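Local coordinates for protein VirX1 (Cyanophage Syn10, PDB 6QGM) that iodinates diverse substrates as a viral halogenase, probably flavin-dependent and built on the tryptophan halogenase fold, at residues T362-N365 with I366-V370; K438-T441 with W442-S446. All coordinates share one frame; numbering follows the deposited sequence.

Contact 1: residues T362-N365 with I366-V370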
loop_
_atom_site.group_PDB
_atom_site.type_symbol
_atom_site.label_atom_id
_atom_site.label_comp_id
_atom_site.label_asym_id
_atom_site.label_seq_id
_atom_site.Cartn_x
_atom_site.Cartn_y
_atom_site.Cartn_z
ATOM N N THR B 362 27.789 -2.223 3.355
ATOM C CA THR B 362 28.969 -1.572 2.720
ATOM C C THR B 362 28.681 -1.198 1.255
ATOM O O THR B 362 28.666 0.022 0.993
ATOM C CB THR B 362 30.236 -2.423 2.860
ATOM O OG1 THR B 362 30.356 -2.778 4.239
ATOM C CG2 THR B 362 31.490 -1.720 2.383
ATOM N N HIS B 363 28.497 -2.161 0.334
ATOM C CA HIS B 363 28.443 -1.865 -1.133
ATOM C C HIS B 363 27.158 -1.099 -1.468
ATOM O O HIS B 363 27.218 -0.276 -2.393
ATOM C CB HIS B 363 28.649 -3.086 -2.059
ATOM C CG HIS B 363 27.884 -4.314 -1.699
ATOM N ND1 HIS B 363 28.485 -5.555 -1.628
ATOM C CD2 HIS B 363 26.594 -4.504 -1.350
ATOM C CE1 HIS B 363 27.598 -6.458 -1.264
ATOM N NE2 HIS B 363 26.430 -5.837 -1.087
ATOM N N GLU B 364 26.058 -1.324 -0.740
ATOM C CA GLU B 364 24.794 -0.572 -0.908
ATOM C C GLU B 364 25.063 0.907 -0.632
ATOM O O GLU B 364 24.756 1.741 -1.504
ATOM C CB GLU B 364 23.701 -1.149 -0.003
ATOM C CG GLU B 364 22.459 -0.281 0.122
ATOM C CD GLU B 364 21.531 -0.248 -1.079
ATOM O OE1 GLU B 364 21.758 -1.005 -2.081
ATOM O OE2 GLU B 364 20.572 0.528 -1.010
ATOM N N ASN B 365 25.629 1.232 0.524
ATOM C CA ASN B 365 25.927 2.639 0.910
ATOM C C ASN B 365 26.945 3.240 -0.069
ATOM O O ASN B 365 26.799 4.427 -0.393
ATOM C CB ASN B 365 26.353 2.759 2.371
ATOM C CG ASN B 365 25.156 2.685 3.303
ATOM O OD1 ASN B 365 24.058 2.341 2.865
ATOM N ND2 ASN B 365 25.351 3.005 4.573
ATOM N N ILE B 366 27.918 2.460 -0.546
ATOM C CA ILE B 366 28.948 2.950 -1.506
ATOM C C ILE B 366 28.243 3.330 -2.809
ATOM O O ILE B 366 28.463 4.458 -3.282
ATOM C CB ILE B 366 30.078 1.925 -1.724
ATOM C CG1 ILE B 366 30.938 1.757 -0.465
ATOM C CG2 ILE B 366 30.922 2.320 -2.929
ATOM C CD1 ILE B 366 31.923 0.621 -0.516
ATOM N N GLU B 367 27.413 2.430 -3.350
ATOM C CA GLU B 367 26.696 2.636 -4.642
ATOM C C GLU B 367 25.724 3.814 -4.518
ATOM O O GLU B 367 25.663 4.610 -5.470
ATOM C CB GLU B 367 26.082 1.345 -5.163
ATOM C CG GLU B 367 24.931 0.760 -4.395
ATOM C CD GLU B 367 24.565 -0.674 -4.798
ATOM O OE1 GLU B 367 25.463 -1.416 -5.307
ATOM O OE2 GLU B 367 23.369 -1.061 -4.588
ATOM N N ASN B 368 25.054 3.959 -3.376
ATOM C CA ASN B 368 24.107 5.079 -3.092
ATOM C C ASN B 368 24.860 6.415 -2.962
ATOM O O ASN B 368 24.309 7.463 -3.376
ATOM C CB ASN B 368 23.236 4.791 -1.868
ATOM C CG ASN B 368 22.265 3.658 -2.080
ATOM O OD1 ASN B 368 22.115 3.169 -3.196
ATOM N ND2 ASN B 368 21.612 3.229 -1.011
ATOM N N LEU B 369 26.077 6.392 -2.430
ATOM C CA LEU B 369 26.937 7.599 -2.311
ATOM C C LEU B 369 27.437 8.011 -3.700
ATOM O O LEU B 369 27.327 9.210 -4.028
ATOM C CB LEU B 369 28.108 7.290 -1.378
ATOM C CG LEU B 369 28.966 8.492 -1.014
ATOM C CD1 LEU B 369 28.108 9.573 -0.360
ATOM C CD2 LEU B 369 30.117 8.054 -0.116
ATOM N N VAL B 370 27.959 7.049 -4.475
ATOM C CA VAL B 370 28.458 7.254 -5.868
ATOM C C VAL B 370 27.312 7.830 -6.699
ATOM O O VAL B 370 27.578 8.741 -7.525
ATOM C CB VAL B 370 29.014 5.957 -6.489
ATOM C CG1 VAL B 370 29.207 6.080 -7.990
ATOM C CG2 VAL B 370 30.327 5.544 -5.851
#
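Glu-364 and Asn-368 meet one helical turn apart, carboxylate against carboxamide. Glu-364 leaves the backbone with its CB turned from the following turn; CG lies anti to the backbone N (chi1 168°), 3.8 Å from Asn-368 ND2, and the bend at chi2 (74°) then turns CD and the carboxylate towards Asn-368 and Glu-367. There the two oxygens part company. OE2 accepts a hydrogen bond from Asn-368 ND2 at 2.9 Å; the amide nitrogen stands above the carboxylate plane, the two flat groups being turned 82° against each other. OE1 faces the other acid, a like charge, 3.0 Å from Glu-367 OE2, which also has a long, weak ion pair with Lys-55. Asparagine suits its place as a neutral donor within one turn of a buried acid.

On another side of the helix Thr-362 CG2 lies alongside Ile-366 CD1, 3.8 Å away, while Thr-362 OG1 is hydrogen-bonded to Ser-15. Branched Ile-366 offers its hydrocarbon to Met-18 and Ala-22 of helix 14-26. Successive i to i+4 backbone bonds, such as Glu-367 N to His-363 O at 2.9 Å, mark regular alpha-helix, and the helix-14-26 side joins it to the strand-turn-helix carrying the GxGxxG pattern, consistent with a Rossmann-type dinucleotide fold as in flavin-dependent halogenases.

Contact 2: residues K438-T441 with W442-S446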
loop_
_atom_site.group_PDB
_atom_site.type_symbol
_atom_site.label_atom_id
_atom_site.label_comp_id
_atom_site.label_asym_id
_atom_site.label_seq_id
_atom_site.Cartn_x
_atom_site.Cartn_y
_atom_site.Cartn_z
ATOM N N LYS B 438 5.626 -0.004 7.290
ATOM C CA LYS B 438 6.653 0.053 6.220
ATOM C C LYS B 438 7.169 -1.364 5.969
ATOM O O LYS B 438 7.265 -1.766 4.809
ATOM C CB LYS B 438 7.819 0.970 6.601
ATOM C CG LYS B 438 7.532 2.455 6.499
ATOM C CD LYS B 438 8.719 3.305 6.906
ATOM C CE LYS B 438 8.352 4.659 7.496
ATOM N NZ LYS B 438 7.993 5.670 6.468
ATOM N N GLN B 439 7.528 -2.076 7.034
ATOM C CA GLN B 439 8.055 -3.457 6.978
ATOM C C GLN B 439 6.890 -4.390 7.322
ATOM O O GLN B 439 6.607 -4.552 8.537
ATOM C CB GLN B 439 9.228 -3.617 7.949
ATOM C CG GLN B 439 10.317 -2.559 7.821
ATOM C CD GLN B 439 11.013 -2.609 6.489
ATOM O OE1 GLN B 439 11.148 -3.674 5.884
ATOM N NE2 GLN B 439 11.474 -1.457 6.016
ATOM N N SER B 440 6.231 -4.978 6.320
ATOM C CA SER B 440 4.975 -5.751 6.522
ATOM C C SER B 440 5.040 -7.158 5.891
ATOM O O SER B 440 3.983 -7.686 5.501
ATOM C CB SER B 440 3.790 -4.960 6.019
ATOM O OG SER B 440 3.854 -4.813 4.612
ATOM N N THR B 441 6.222 -7.774 5.808
ATOM C CA THR B 441 6.386 -9.112 5.178
ATOM C C THR B 441 5.815 -10.176 6.128
ATOM O O THR B 441 5.123 -11.067 5.608
ATOM C CB THR B 441 7.816 -9.348 4.668
ATOM O OG1 THR B 441 8.714 -9.558 5.764
ATOM C CG2 THR B 441 8.291 -8.225 3.768
ATOM N N TRP B 442 6.028 -10.073 7.450
ATOM C CA TRP B 442 5.366 -10.954 8.455
ATOM C C TRP B 442 3.844 -10.970 8.224
ATOM O O TRP B 442 3.257 -12.062 8.119
ATOM C CB TRP B 442 5.676 -10.517 9.892
ATOM C CG TRP B 442 7.122 -10.587 10.289
ATOM C CD1 TRP B 442 8.029 -9.561 10.308
ATOM C CD2 TRP B 442 7.830 -11.760 10.742
ATOM N NE1 TRP B 442 9.252 -10.022 10.714
ATOM C CE2 TRP B 442 9.158 -11.360 11.002
ATOM C CE3 TRP B 442 7.475 -13.104 10.926
ATOM C CZ2 TRP B 442 10.128 -12.251 11.453
ATOM C CZ3 TRP B 442 8.431 -13.985 11.379
ATOM C CH2 TRP B 442 9.739 -13.561 11.633
ATOM N N GLN B 443 3.225 -9.789 8.174
ATOM C CA GLN B 443 1.757 -9.626 7.978
ATOM C C GLN B 443 1.349 -10.234 6.632
ATOM O O GLN B 443 0.331 -10.944 6.591
ATOM C CB GLN B 443 1.381 -8.149 8.058
ATOM C CG GLN B 443 1.502 -7.580 9.467
ATOM C CD GLN B 443 1.401 -6.074 9.486
ATOM O OE1 GLN B 443 0.594 -5.476 8.763
ATOM N NE2 GLN B 443 2.231 -5.439 10.305
ATOM N N ASP B 444 2.131 -9.973 5.584
ATOM C CA ASP B 444 1.764 -10.293 4.175
ATOM C C ASP B 444 1.911 -11.802 3.939
ATOM O O ASP B 444 1.029 -12.407 3.262
ATOM C CB ASP B 444 2.569 -9.460 3.183
ATOM C CG ASP B 444 2.268 -7.962 3.248
ATOM O OD1 ASP B 444 1.251 -7.571 3.891
ATOM O OD2 ASP B 444 3.063 -7.181 2.675
ATOM N N LEU B 445 2.972 -12.390 4.503
ATOM C CA LEU B 445 3.230 -13.849 4.432
ATOM C C LEU B 445 2.102 -14.582 5.160
ATOM O O LEU B 445 1.693 -15.647 4.673
ATOM C CB LEU B 445 4.593 -14.146 5.068
ATOM C CG LEU B 445 5.022 -15.605 5.108
ATOM C CD1 LEU B 445 5.142 -16.157 3.692
ATOM C CD2 LEU B 445 6.340 -15.724 5.850
ATOM N N SER B 446 1.656 -14.039 6.293
ATOM C CA SER B 446 0.626 -14.653 7.163
ATOM C C SER B 446 -0.696 -14.656 6.402
ATOM O O SER B 446 -1.353 -15.711 6.388
ATOM C CB SER B 446 0.520 -13.941 8.491
ATOM O OG SER B 446 1.625 -14.276 9.334
#
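The flat carboxylate of Asp-444 receives Ser-440 OG at OD2, 3.2 Å away, from above its plane (44° out of it). Ser-440 OG sits between its own backbone N and carbonyl carbon (chi1 67°), on the side of the approaching acid; it also has a weak hydrogen bond to Arg-436 of the second subunit. The other flat group, the Trp-442 indole, is stacked with the ring of Tyr-427, and its NE1 is hydrogen-bonded to Asp-401 of helix 382-408; Met-405 and Ala-408 of that helix also touch it. A large aromatic with one N-H suits this buried place, where it can pack and still satisfy its nitrogen.

Ser-440 is the N-cap of helix 441-451, yet its hydroxyl bonds the side chain of Asp-444 rather than capping a backbone N-H. An acid at the end of the first turn may still interact favourably with the helix dipole.

Regular helical bonding is established by Leu-445 N to Thr-441 O at 2.8 Å, nearly straight at 163°. One residue on, Trp-442 O accepts both Ser-446 N at 3.1 Å and Ser-446 OG at 3.0 Å, from opposite faces of its plane; serine is short enough to fold back onto this carbonyl. Leu-445, by contrast, directs hydrocarbon to Ile-462 and Ile-466 of helix 462-468.

Overall arrangement
Contact 1 and contact 2 follow each other along the chain, on helix 360-373 and at the start of helix 441-451. Their centres lie 27 Å apart and their nearest atoms about 12 Å, without touching. The long helix 382-408 connects them: Phe-388, Thr-391, Cys-392 and Gln-395 meet contact 1, whereas His-394, Ser-398, Asp-401, Met-405 and Ala-408 serve contact 2. Contact 1 lies closer to the centre of the chain, about 15 Å from it against 20 Å, and adjoins the probable dinucleotide-binding region. Both also reach the second subunit, and contact 2 meets the third as well, placing it at a subunit junction of the trimeric assembly.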